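Local coordinates for protein fructuronate-tagaturonate epimerase UxaE from Cohnella laeviribosi in complex with 1 glycerol (Cohnella laeviribosi, PDB 6IL9) that catalyses the epimerisation between fructuronate and tagaturonate, probably at the zinc site carried by its TIM barrel, at residues A[26-31]-A[44-50]; A[110-116]-A[484-490]; A[126-130]-A[403-407]; A[279-284]-A[325-329]; A[387-391]-A[425-429]. All coordinates share one frame; numbering follows the deposited sequence.

Contact 1 of 5, residues A[26-31]-A[44-50]; sequences SEGTRV and AEGSGKL
Arg-30 and Glu-45 form an antiparallel hydrogen-bonded pair: Arg-30 N gives to Glu-45 O at 2.7 Å, and Glu-45 N returns a bond to Arg-30 O at 2.9 Å. Beyond this pair the Thr-29 hydroxyl takes over, with OG1 donating to Gly-46 O at 2.9 Å from above the carbonyl plane while it accepts from Tyr-51 N. Gly-46 CA passes 3.2 Å from Gly-28 O, so close that a side chain at Gly-46 would collide with this oxygen.

Two salt bridges follow. Lys-49 bends at its third and fourth torsions to bring NZ to both carboxylate oxygens of Glu-27, one of these bonds being weak. Arg-30 and Glu-45 run side by side in the same direction, and Arg-30 NH1 lies 3.5 Å from Glu-45 OE2, a long bridge, with the two planar groups 36° apart.

Apolar contact gathers on the sheet face that carries Val-31 and Ala-44, where Leu-50 CD2 meets Val-31 CG1 at 3.7 Å, tip to tip, and Ser-26 CB at 3.6 Å. Phe-79 adjoins this cluster. A type II' turn from Ser-26 to Thr-29 links strand 17-26 to strand 29-36, which pairs with 39-45 in a beta hairpin of the five-stranded antiparallel sheet.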
# COMPACT_ATOMS: atom_id res chain seq x y z
N SER A 26 -14.63 18.14 21.25
CA SER A 26 -15.95 17.55 21.03
C SER A 26 -16.81 17.87 22.24
O SER A 26 -16.59 17.32 23.32
CB SER A 26 -15.87 16.04 20.80
OG SER A 26 -17.16 15.47 20.67
N GLU A 27 -17.80 18.74 22.04
CA GLU A 27 -18.67 19.23 23.12
C GLU A 27 -17.76 19.90 24.15
O GLU A 27 -16.93 20.74 23.76
CB GLU A 27 -19.55 18.10 23.64
CG GLU A 27 -20.62 17.64 22.66
CD GLU A 27 -21.41 16.46 23.17
OE1 GLU A 27 -20.79 15.46 23.61
OE2 GLU A 27 -22.66 16.51 23.13
N GLY A 28 -17.85 19.56 25.42
CA GLY A 28 -17.02 20.22 26.41
C GLY A 28 -15.67 19.59 26.68
O GLY A 28 -14.99 20.00 27.63
N THR A 29 -15.25 18.62 25.87
CA THR A 29 -13.99 17.92 26.09
C THR A 29 -12.95 18.37 25.07
O THR A 29 -13.19 18.30 23.86
CB THR A 29 -14.17 16.40 25.99
OG1 THR A 29 -15.18 15.98 26.91
CG2 THR A 29 -12.85 15.68 26.32
N ARG A 30 -11.79 18.80 25.57
CA ARG A 30 -10.63 19.13 24.75
C ARG A 30 -9.67 17.94 24.74
O ARG A 30 -9.47 17.30 25.77
CB ARG A 30 -9.92 20.36 25.29
CG ARG A 30 -10.48 21.68 24.80
CD ARG A 30 -10.19 22.79 25.80
NE ARG A 30 -10.86 22.54 27.08
CZ ARG A 30 -10.23 22.39 28.24
NH1 ARG A 30 -8.91 22.48 28.30
NH2 ARG A 30 -10.93 22.17 29.34
N VAL A 31 -9.10 17.64 23.58
CA VAL A 31 -8.16 16.53 23.45
C VAL A 31 -6.97 16.99 22.62
O VAL A 31 -7.12 17.76 21.67
CB VAL A 31 -8.81 15.29 22.81
CG1 VAL A 31 -9.79 14.63 23.78
CG2 VAL A 31 -9.51 15.66 21.53
N ALA A 44 -6.93 14.31 27.55
CA ALA A 44 -8.28 14.84 27.51
C ALA A 44 -8.55 15.69 28.75
O ALA A 44 -8.02 15.42 29.83
CB ALA A 44 -9.31 13.71 27.41
N GLU A 45 -9.36 16.73 28.58
CA GLU A 45 -9.72 17.61 29.68
C GLU A 45 -11.03 18.31 29.35
O GLU A 45 -11.27 18.68 28.21
CB GLU A 45 -8.62 18.63 29.96
CG GLU A 45 -8.83 19.46 31.23
CD GLU A 45 -7.65 20.36 31.52
OE1 GLU A 45 -7.45 20.71 32.71
OE2 GLU A 45 -6.91 20.71 30.57
N GLY A 46 -11.87 18.49 30.37
CA GLY A 46 -13.19 19.07 30.16
C GLY A 46 -14.28 18.02 30.18
O GLY A 46 -14.21 17.04 29.44
N SER A 47 -15.29 18.21 31.03
CA SER A 47 -16.32 17.20 31.18
C SER A 47 -17.09 17.01 29.88
O SER A 47 -17.35 17.97 29.14
CB SER A 47 -17.28 17.59 32.30
OG SER A 47 -18.27 16.60 32.49
N GLY A 48 -17.45 15.77 29.58
CA GLY A 48 -18.19 15.48 28.37
C GLY A 48 -18.13 14.00 28.05
O GLY A 48 -17.37 13.24 28.63
N LYS A 49 -18.97 13.61 27.08
CA LYS A 49 -19.04 12.20 26.70
C LYS A 49 -17.72 11.72 26.11
O LYS A 49 -17.37 10.55 26.27
CB LYS A 49 -20.18 11.96 25.71
CG LYS A 49 -21.57 11.96 26.34
CD LYS A 49 -22.64 11.54 25.33
CE LYS A 49 -22.62 12.42 24.09
NZ LYS A 49 -22.61 13.87 24.42
N LEU A 50 -17.00 12.60 25.42
CA LEU A 50 -15.69 12.21 24.91
C LEU A 50 -14.74 11.90 26.06
O LEU A 50 -14.07 10.86 26.06
CB LEU A 50 -15.12 13.31 24.01
CG LEU A 50 -13.68 13.12 23.52
CD1 LEU A 50 -13.51 11.75 22.87
CD2 LEU A 50 -13.28 14.23 22.57

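Contact 2 of 5, residues A[110-116]-A[484-490]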
# COMPACT_ATOMS: atom_id res chain seq x y z
N THR A 110 3.37 14.88 4.00
CA THR A 110 3.76 14.90 2.60
C THR A 110 2.58 15.24 1.69
O THR A 110 2.74 16.00 0.73
CB THR A 110 4.36 13.55 2.20
OG1 THR A 110 5.46 13.24 3.07
CG2 THR A 110 4.85 13.59 0.74
N VAL A 111 1.40 14.69 1.95
CA VAL A 111 0.27 14.97 1.07
C VAL A 111 -0.47 16.25 1.42
O VAL A 111 -1.27 16.73 0.61
CB VAL A 111 -0.74 13.80 1.03
CG1 VAL A 111 -0.08 12.53 0.48
CG2 VAL A 111 -1.37 13.56 2.41
N ARG A 112 -0.24 16.80 2.62
CA ARG A 112 -0.85 18.08 2.98
C ARG A 112 -0.52 19.14 1.94
O ARG A 112 0.64 19.30 1.55
CB ARG A 112 -0.34 18.51 4.37
CG ARG A 112 -0.79 19.89 4.84
CD ARG A 112 0.04 20.34 6.05
NE ARG A 112 -0.16 19.47 7.20
CZ ARG A 112 0.79 19.08 8.05
NH1 ARG A 112 2.05 19.48 7.90
NH2 ARG A 112 0.47 18.29 9.06
N GLY A 113 -1.55 19.80 1.42
CA GLY A 113 -1.33 20.84 0.44
C GLY A 113 -1.09 20.36 -0.98
O GLY A 113 -0.71 21.17 -1.83
N ARG A 114 -1.30 19.08 -1.25
CA ARG A 114 -1.15 18.51 -2.58
C ARG A 114 -2.48 17.90 -3.03
O ARG A 114 -3.27 17.44 -2.20
CB ARG A 114 -0.04 17.44 -2.61
CG ARG A 114 1.13 17.86 -1.77
CD ARG A 114 2.43 17.36 -2.28
NE ARG A 114 2.64 17.54 -3.71
CZ ARG A 114 3.84 17.43 -4.27
NH1 ARG A 114 4.89 17.17 -3.51
NH2 ARG A 114 3.98 17.57 -5.60
N ALA A 115 -2.71 17.90 -4.34
CA ALA A 115 -3.99 17.43 -4.88
C ALA A 115 -3.92 15.92 -5.07
O ALA A 115 -3.88 15.39 -6.18
CB ALA A 115 -4.32 18.15 -6.18
N ILE A 116 -3.89 15.21 -3.94
CA ILE A 116 -3.89 13.75 -3.96
C ILE A 116 -4.46 13.28 -2.63
O ILE A 116 -4.27 13.93 -1.60
CB ILE A 116 -2.48 13.18 -4.23
CG1 ILE A 116 -2.55 11.67 -4.51
CG2 ILE A 116 -1.54 13.49 -3.07
CD1 ILE A 116 -1.29 11.10 -5.18
N LEU A 484 5.71 12.26 -5.58
CA LEU A 484 4.57 13.09 -5.97
C LEU A 484 4.98 14.14 -7.00
O LEU A 484 4.25 14.38 -7.97
CB LEU A 484 3.96 13.75 -4.74
CG LEU A 484 3.46 12.79 -3.66
CD1 LEU A 484 2.86 13.58 -2.51
CD2 LEU A 484 2.43 11.86 -4.26
N ASP A 485 6.15 14.76 -6.82
CA ASP A 485 6.65 15.75 -7.77
C ASP A 485 6.80 15.16 -9.16
O ASP A 485 6.38 15.77 -10.16
CB ASP A 485 7.98 16.31 -7.27
CG ASP A 485 7.83 17.18 -6.02
OD1 ASP A 485 6.68 17.50 -5.66
OD2 ASP A 485 8.86 17.52 -5.41
N LEU A 486 7.40 13.97 -9.26
CA LEU A 486 7.63 13.39 -10.59
C LEU A 486 6.33 12.87 -11.20
O LEU A 486 6.20 12.82 -12.43
CB LEU A 486 8.67 12.27 -10.50
CG LEU A 486 10.10 12.78 -10.31
CD1 LEU A 486 11.03 11.63 -9.94
CD2 LEU A 486 10.54 13.43 -11.60
N LEU A 487 5.36 12.47 -10.37
CA LEU A 487 4.06 12.11 -10.90
C LEU A 487 3.28 13.31 -11.40
O LEU A 487 2.25 13.12 -12.05
CB LEU A 487 3.22 11.39 -9.82
CG LEU A 487 3.65 9.95 -9.54
CD1 LEU A 487 3.16 9.49 -8.16
CD2 LEU A 487 3.13 9.00 -10.62
N GLY A 488 3.75 14.53 -11.11
CA GLY A 488 3.03 15.72 -11.52
C GLY A 488 1.92 16.17 -10.60
O GLY A 488 1.07 16.96 -11.01
N VAL A 489 1.90 15.69 -9.36
CA VAL A 489 0.82 16.04 -8.44
C VAL A 489 0.87 17.52 -8.13
O VAL A 489 1.90 18.05 -7.70
CB VAL A 489 0.93 15.22 -7.16
CG1 VAL A 489 -0.10 15.71 -6.15
CG2 VAL A 489 0.78 13.75 -7.46
N LYS A 490 -0.28 18.19 -8.30
CA LYS A 490 -0.48 19.61 -8.02
C LYS A 490 0.34 20.52 -8.92
O LYS A 490 1.57 20.41 -8.98
CB LYS A 490 -0.19 19.93 -6.54
CG LYS A 490 -0.10 21.43 -6.33
CD LYS A 490 0.09 21.84 -4.89
CE LYS A 490 -0.98 22.85 -4.47
NZ LYS A 490 -2.35 22.30 -4.23
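The C-terminal cap of helix 469-487, a Schellman motif at Gly-488, meets the alpha-beta turn between helix 104-111 and strand 117-124 of the barrel, with Arg-114 joining Asp-485 and Val-489. Arg-114 grips a single carboxylate oxygen end-on: NH1 lies 2.8 Å and NH2 2.7 Å from Asp-485 OD1, which sits near the guanidinium plane. The second hydrogen of NH2 goes to Val-489 O at 3.0 Å, a straight bond with 165° at the hydrogen. Flat contact completes the grip, since Leu-484 CB lies over the centre of one guanidinium face, 3.7 Å from Arg-114 CZ. Bends at the second and third torsions, the second (-148°) displaced from a staggered value, fold the arginine into this position; its NE is buried without a polar partner. With an alanine in place of Arg-114, Asp-485 is likely to lose its cationic mate and Val-489 O this donor, and the flank of Leu-484 its cover.

Beside the charged group, Ile-116 CD1 packs on Leu-484 CD2 at 3.9 Å, and Ile-116 CB on Val-489 CG1 at 4.0 Å. Lys-490 NZ adds a weak bond to Gly-113 O. Ile-94 and Phe-363, on the first and last barrel strands, adjoin this apolar group. A helix C-cap and chain terminus are thus laid against an alpha-beta turn of a TIM barrel.

Contact 3 of 5, residues A[126-130]-A[403-407]; sequences RELAL and AYYHV
A chi1 of 169° sets CG of Arg-126 opposite its backbone N, and the chain runs out to Tyr-404; a bend at chi3 (-61°) then swings NE to the edge of that ring, 3.2 Å from Tyr-404 CD1. The evidence is against a cation-pi stack. NE lies near the ring plane rather than over it, the guanidinium and ring are turned 55° apart, and it is Tyr-404 CB that faces the guanidinium. Arg-126 NH1 also comes 3.3 Å from Tyr-404 O, but at an angle too poor for a hydrogen bond.

Leu-130, one helical turn on, forks between the two tyrosines. Its CD2 lies over a face of the Tyr-404 ring, 4.4 Å from Tyr-404 CZ, whereas CD1 comes to the edge of Tyr-405, 4.3 Å from its CE2. Arg-126 and Tyr-405 slide past each other in opposite directions, which leaves Arg-126 CD 3.9 Å from Tyr-405 OH; this hydroxyl is bonded to Tyr-442 OH. Glu-127 CG passes 4.1 Å from the same oxygen, and the carboxylate is held by Arg-99 and Ser-124 N; the side chain of Glu-127 lies about 5 Å from a bound glycerol. Helix 125-131, directly after barrel strand 117-124, thus meets the loop leaving helix 384-402, with helix 432-440 against Tyr-405 through Ile-440, and Tyr-442 of helix 442-446 against Leu-130 and Glu-127.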
# COMPACT_ATOMS: atom_id res chain seq x y z
N ARG A 126 0.19 -10.98 3.50
CA ARG A 126 1.55 -11.44 3.74
C ARG A 126 2.31 -10.49 4.66
O ARG A 126 3.04 -10.93 5.55
CB ARG A 126 2.29 -11.60 2.41
CG ARG A 126 3.79 -11.83 2.56
CD ARG A 126 4.39 -12.32 1.27
NE ARG A 126 3.80 -13.60 0.88
CZ ARG A 126 3.53 -13.93 -0.38
NH1 ARG A 126 3.79 -13.08 -1.36
NH2 ARG A 126 2.99 -15.11 -0.64
N GLU A 127 2.16 -9.18 4.45
CA GLU A 127 2.84 -8.22 5.32
C GLU A 127 2.37 -8.35 6.77
O GLU A 127 3.18 -8.24 7.69
CB GLU A 127 2.59 -6.80 4.82
CG GLU A 127 3.50 -6.40 3.70
CD GLU A 127 3.08 -5.09 3.05
OE1 GLU A 127 1.89 -4.96 2.67
OE2 GLU A 127 3.94 -4.19 2.92
N LEU A 128 1.07 -8.56 6.98
CA LEU A 128 0.58 -8.79 8.34
C LEU A 128 1.22 -10.03 8.94
O LEU A 128 1.64 -10.03 10.10
CB LEU A 128 -0.93 -8.93 8.34
CG LEU A 128 -1.75 -7.71 7.91
CD1 LEU A 128 -3.23 -8.06 7.90
CD2 LEU A 128 -1.46 -6.51 8.81
N ALA A 129 1.29 -11.11 8.15
CA ALA A 129 1.84 -12.37 8.65
C ALA A 129 3.33 -12.25 8.97
O ALA A 129 3.80 -12.80 9.97
CB ALA A 129 1.58 -13.48 7.64
N LEU A 130 4.08 -11.53 8.13
CA LEU A 130 5.52 -11.41 8.33
C LEU A 130 5.88 -10.42 9.43
O LEU A 130 7.00 -10.50 9.96
CB LEU A 130 6.20 -10.98 7.02
CG LEU A 130 6.20 -12.00 5.88
CD1 LEU A 130 7.08 -11.54 4.72
CD2 LEU A 130 6.66 -13.36 6.38
N ALA A 403 11.81 -16.37 -1.27
CA ALA A 403 10.66 -17.23 -1.51
C ALA A 403 9.35 -16.45 -1.56
O ALA A 403 8.38 -16.94 -2.15
CB ALA A 403 10.59 -18.31 -0.42
N TYR A 404 9.30 -15.25 -0.97
CA TYR A 404 8.09 -14.44 -0.89
C TYR A 404 8.05 -13.28 -1.87
O TYR A 404 6.96 -12.79 -2.18
CB TYR A 404 7.95 -13.84 0.52
CG TYR A 404 7.64 -14.85 1.59
CD1 TYR A 404 6.36 -15.37 1.72
CD2 TYR A 404 8.61 -15.28 2.47
CE1 TYR A 404 6.06 -16.29 2.71
CE2 TYR A 404 8.33 -16.20 3.46
CZ TYR A 404 7.05 -16.70 3.57
OH TYR A 404 6.75 -17.62 4.55
N TYR A 405 9.21 -12.81 -2.32
CA TYR A 405 9.28 -11.68 -3.24
C TYR A 405 10.23 -12.05 -4.36
O TYR A 405 11.32 -12.56 -4.09
CB TYR A 405 9.75 -10.42 -2.52
CG TYR A 405 8.77 -9.97 -1.46
CD1 TYR A 405 7.72 -9.13 -1.78
CD2 TYR A 405 8.87 -10.42 -0.16
CE1 TYR A 405 6.81 -8.72 -0.83
CE2 TYR A 405 7.96 -10.02 0.81
CZ TYR A 405 6.93 -9.17 0.46
OH TYR A 405 6.00 -8.75 1.39
N HIS A 406 9.82 -11.82 -5.60
CA HIS A 406 10.65 -12.16 -6.75
C HIS A 406 11.61 -11.01 -7.03
O HIS A 406 11.17 -9.92 -7.41
CB HIS A 406 9.82 -12.47 -7.99
CG HIS A 406 10.65 -12.72 -9.21
ND1 HIS A 406 11.26 -13.93 -9.45
CD2 HIS A 406 11.02 -11.90 -10.23
CE1 HIS A 406 11.95 -13.86 -10.58
NE2 HIS A 406 11.82 -12.64 -11.07
N VAL A 407 12.90 -11.25 -6.84
CA VAL A 407 13.93 -10.25 -7.10
C VAL A 407 15.09 -10.91 -7.83
O VAL A 407 15.29 -12.13 -7.76
CB VAL A 407 14.43 -9.58 -5.80
CG1 VAL A 407 13.30 -8.76 -5.15
CG2 VAL A 407 14.98 -10.63 -4.82

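Contact 4 of 5, residues A[279-284]-A[325-329]; sequences TAPGSH and ELAVH
His-284 and His-329 meet at the tight end of this contact, joined nitrogen to nitrogen: His-284 ND1 and His-329 ND1 are 3.0 Å apart with an angle of 156° at the hydrogen, and either ring could be the donor. The rings touch rim to rim, their planes 35° apart, so neither covers the other. His-284 is fixed at its far side as well, because its NE2 bonds to Tyr-338 OH. His-329, with CG beside its own backbone N, swings its ring into the first turn of helix 281-293. Pro-281 CG stands over one face of it in a CH-pi contact, 3.9 Å from the ring centroid and 20° off the normal. Thr-279 O comes in at the ring edge, 3.2 Å from His-329 CE1. The imidazole is therefore confined over a face and at two points of its rim.

The outer side is looser and nearer solvent. Pro-281 CB still packs on Val-328 CG1 at 3.6 Å, but Glu-325 offers just a distant approach, OE1 to Pro-281 CD at 3.9 Å, and its carboxylate turns to Gln-321. Both Val-328 and Glu-325 are partly exposed. The contact joins the start of helix 281-293 to the middle of helix 319-336; Leu-340 of barrel strand 339-342 lies against both histidines, and helix 234-259 brings Tyr-244 against Thr-279.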
# COMPACT_ATOMS: atom_id res chain seq x y z
N THR A 279 0.37 -8.12 -18.92
CA THR A 279 -0.99 -7.91 -19.40
C THR A 279 -0.94 -7.13 -20.71
O THR A 279 -0.63 -5.93 -20.71
CB THR A 279 -1.83 -7.16 -18.37
OG1 THR A 279 -1.66 -7.73 -17.07
CG2 THR A 279 -3.30 -7.21 -18.76
N ALA A 280 -1.25 -7.80 -21.81
CA ALA A 280 -1.34 -7.11 -23.09
C ALA A 280 -2.47 -6.09 -23.04
O ALA A 280 -3.53 -6.36 -22.44
CB ALA A 280 -1.58 -8.10 -24.23
N PRO A 281 -2.30 -4.91 -23.64
CA PRO A 281 -3.42 -3.95 -23.68
C PRO A 281 -4.70 -4.54 -24.27
O PRO A 281 -5.80 -4.26 -23.78
CB PRO A 281 -2.86 -2.80 -24.52
CG PRO A 281 -1.38 -2.82 -24.22
CD PRO A 281 -1.04 -4.30 -24.11
N GLY A 282 -4.59 -5.39 -25.30
CA GLY A 282 -5.78 -6.01 -25.85
C GLY A 282 -6.48 -6.95 -24.87
O GLY A 282 -7.71 -7.04 -24.84
N SER A 283 -5.69 -7.68 -24.07
CA SER A 283 -6.29 -8.53 -23.03
C SER A 283 -6.96 -7.68 -21.96
O SER A 283 -8.05 -8.01 -21.48
CB SER A 283 -5.22 -9.42 -22.41
OG SER A 283 -4.48 -10.09 -23.41
N HIS A 284 -6.30 -6.58 -21.59
CA HIS A 284 -6.88 -5.62 -20.65
C HIS A 284 -8.25 -5.14 -21.13
O HIS A 284 -9.22 -5.11 -20.37
CB HIS A 284 -5.88 -4.47 -20.49
CG HIS A 284 -6.36 -3.31 -19.67
ND1 HIS A 284 -5.66 -2.13 -19.61
CD2 HIS A 284 -7.44 -3.16 -18.86
CE1 HIS A 284 -6.29 -1.29 -18.80
NE2 HIS A 284 -7.37 -1.89 -18.34
N GLU A 325 2.84 0.91 -24.57
CA GLU A 325 1.78 0.11 -23.96
C GLU A 325 0.99 0.91 -22.94
O GLU A 325 -0.24 0.79 -22.87
CB GLU A 325 2.36 -1.16 -23.34
CG GLU A 325 3.06 -2.00 -24.40
CD GLU A 325 3.14 -3.47 -24.08
OE1 GLU A 325 2.69 -3.86 -22.98
OE2 GLU A 325 3.64 -4.22 -24.94
N LEU A 326 1.67 1.76 -22.16
CA LEU A 326 0.96 2.61 -21.20
C LEU A 326 -0.07 3.48 -21.90
O LEU A 326 -1.17 3.69 -21.39
CB LEU A 326 1.95 3.47 -20.41
CG LEU A 326 1.34 4.57 -19.53
CD1 LEU A 326 0.57 3.92 -18.40
CD2 LEU A 326 2.42 5.50 -18.98
N ALA A 327 0.27 3.99 -23.09
CA ALA A 327 -0.67 4.83 -23.82
C ALA A 327 -2.00 4.11 -24.05
O ALA A 327 -3.07 4.68 -23.84
CB ALA A 327 -0.06 5.27 -25.16
N VAL A 328 -1.93 2.84 -24.47
CA VAL A 328 -3.15 2.07 -24.72
C VAL A 328 -3.84 1.71 -23.41
O VAL A 328 -5.07 1.83 -23.28
CB VAL A 328 -2.84 0.82 -25.56
CG1 VAL A 328 -4.14 0.20 -26.04
CG2 VAL A 328 -1.97 1.20 -26.74
N HIS A 329 -3.07 1.23 -22.42
CA HIS A 329 -3.63 0.90 -21.11
C HIS A 329 -4.39 2.08 -20.54
O HIS A 329 -5.50 1.92 -20.01
CB HIS A 329 -2.52 0.51 -20.13
CG HIS A 329 -1.95 -0.86 -20.34
ND1 HIS A 329 -2.74 -1.99 -20.45
CD2 HIS A 329 -0.67 -1.29 -20.40
CE1 HIS A 329 -1.96 -3.05 -20.60
NE2 HIS A 329 -0.70 -2.65 -20.58

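Contact 5 of 5, residues A[387-391]-A[425-429]; sequences YRRMH and LPSYM
Tyr-387 OH and His-391 ND1, 2.9 Å apart and almost perfectly in line at 177°, are hydrogen-bonded one helical turn apart and together present their rings to Tyr-428, forming an aromatic cluster. Either atom could be the donor. The bond fixes the turn of the imidazole, whose CE1 sits over the centre of the Tyr-428 ring, 3.7 Å from Tyr-428 CZ, with the ring planes 45° apart. Tyr-387 meets the same tyrosine differently: the planes are near parallel (20°) but slid apart, so contact is made by Tyr-387 CE2 with Tyr-428 CD2 at 3.7 Å, and by Tyr-387 OH with Tyr-428 CB at 3.5 Å. Beyond them Tyr-428 OH bonds to Arg-415 O, while its ring has a cation-pi contact with Arg-415. Losing the Tyr-428 ring to an alanine is likely to open a gap beside His-391 and Tyr-387 and leave the Arg-415 cation without its ring.

The cluster pins the loop after helix 384-402 back onto that helix, with helix 432-440 closing over it through Leu-437, Leu-438 and Ala-434. Arg-388 NH2 forms a salt bridge with Asp-422. Leu-425 CD2 lies 4.0 Å from Tyr-387 CD2, and its CD1 covers a face of the Arg-388 guanidinium, 3.8 Å from Arg-388 NE.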
# COMPACT_ATOMS: atom_id res chain seq x y z
N TYR A 387 22.55 -1.10 12.49
CA TYR A 387 22.46 -1.34 11.05
C TYR A 387 23.34 -2.52 10.64
O TYR A 387 22.89 -3.41 9.89
CB TYR A 387 22.84 -0.09 10.24
CG TYR A 387 22.74 -0.44 8.78
CD1 TYR A 387 21.52 -0.38 8.11
CD2 TYR A 387 23.84 -0.95 8.09
CE1 TYR A 387 21.40 -0.77 6.79
CE2 TYR A 387 23.73 -1.36 6.77
CZ TYR A 387 22.51 -1.26 6.12
OH TYR A 387 22.41 -1.66 4.82
N ARG A 388 24.59 -2.55 11.09
CA ARG A 388 25.50 -3.64 10.72
C ARG A 388 24.93 -4.99 11.12
O ARG A 388 24.98 -5.95 10.34
CB ARG A 388 26.87 -3.44 11.36
CG ARG A 388 27.63 -2.23 10.88
CD ARG A 388 29.05 -2.17 11.50
NE ARG A 388 29.73 -0.96 11.06
CZ ARG A 388 30.45 -0.87 9.95
NH1 ARG A 388 30.61 -1.92 9.15
NH2 ARG A 388 30.99 0.29 9.62
N ARG A 389 24.39 -5.09 12.34
CA ARG A 389 23.82 -6.36 12.77
C ARG A 389 22.62 -6.75 11.91
O ARG A 389 22.47 -7.93 11.56
CB ARG A 389 23.43 -6.26 14.25
CG ARG A 389 24.64 -6.16 15.17
CD ARG A 389 24.21 -6.00 16.61
NE ARG A 389 23.23 -7.01 16.97
CZ ARG A 389 22.04 -6.75 17.50
NH1 ARG A 389 21.68 -5.49 17.74
NH2 ARG A 389 21.22 -7.74 17.79
N MET A 390 21.76 -5.79 11.57
CA MET A 390 20.59 -6.08 10.74
C MET A 390 21.00 -6.46 9.32
O MET A 390 20.44 -7.39 8.73
CB MET A 390 19.64 -4.88 10.73
CG MET A 390 19.01 -4.55 12.09
SD MET A 390 17.84 -3.13 12.12
CE MET A 390 16.48 -3.78 11.14
N HIS A 391 21.97 -5.74 8.75
CA HIS A 391 22.41 -6.01 7.38
C HIS A 391 23.03 -7.40 7.29
O HIS A 391 22.72 -8.18 6.38
CB HIS A 391 23.39 -4.90 6.97
CG HIS A 391 24.01 -5.05 5.61
ND1 HIS A 391 23.92 -4.08 4.64
CD2 HIS A 391 24.80 -6.03 5.08
CE1 HIS A 391 24.60 -4.45 3.57
NE2 HIS A 391 25.14 -5.63 3.81
N LEU A 425 27.82 3.68 5.80
CA LEU A 425 26.70 2.74 5.84
C LEU A 425 25.44 3.27 5.17
O LEU A 425 24.76 2.48 4.49
CB LEU A 425 26.42 2.33 7.29
CG LEU A 425 27.49 1.45 7.95
CD1 LEU A 425 27.11 1.22 9.39
CD2 LEU A 425 27.64 0.09 7.25
N PRO A 426 25.06 4.55 5.30
CA PRO A 426 23.83 5.01 4.63
C PRO A 426 23.86 4.89 3.12
O PRO A 426 22.79 4.82 2.51
CB PRO A 426 23.73 6.48 5.07
CG PRO A 426 24.42 6.52 6.40
CD PRO A 426 25.58 5.57 6.24
N SER A 427 25.05 4.84 2.51
CA SER A 427 25.14 4.72 1.06
C SER A 427 24.53 3.41 0.55
O SER A 427 24.10 3.35 -0.60
CB SER A 427 26.60 4.84 0.61
OG SER A 427 27.41 3.79 1.13
N TYR A 428 24.48 2.37 1.40
CA TYR A 428 23.82 1.14 0.99
C TYR A 428 22.38 1.39 0.54
O TYR A 428 21.89 0.74 -0.39
CB TYR A 428 23.79 0.14 2.14
CG TYR A 428 25.07 -0.61 2.41
CD1 TYR A 428 25.69 -1.38 1.42
CD2 TYR A 428 25.64 -0.59 3.68
CE1 TYR A 428 26.85 -2.09 1.69
CE2 TYR A 428 26.80 -1.29 3.96
CZ TYR A 428 27.40 -2.04 2.97
OH TYR A 428 28.54 -2.74 3.28
N MET A 429 21.68 2.30 1.22
CA MET A 429 20.26 2.51 0.92
C MET A 429 20.06 3.36 -0.33
O MET A 429 18.92 3.69 -0.67
CB MET A 429 19.55 3.13 2.13
CG MET A 429 19.33 2.11 3.28
SD MET A 429 18.43 0.57 2.89
CE MET A 429 19.80 -0.52 2.48

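From the N terminus, contact 1 closes a short loop first, the hairpin of the antiparallel sheet, and is finished before any other begins; its centre lies about 54 Å from that of contact 4. Contact 2 then opens near the first barrel strands and closes at the very C terminus, so contacts 3, 4 and 5 are all nested inside it. Contact 3 spans from the helix after strand 117-124 to the loop after helix 384-402, and encloses contact 4, which pairs two neighbouring barrel helices. Contact 5 crosses contact 3, since 387-391 precedes 403-407 and 425-429 follows it. The two thereby tie the helical region after the last strand to itself and to the barrel.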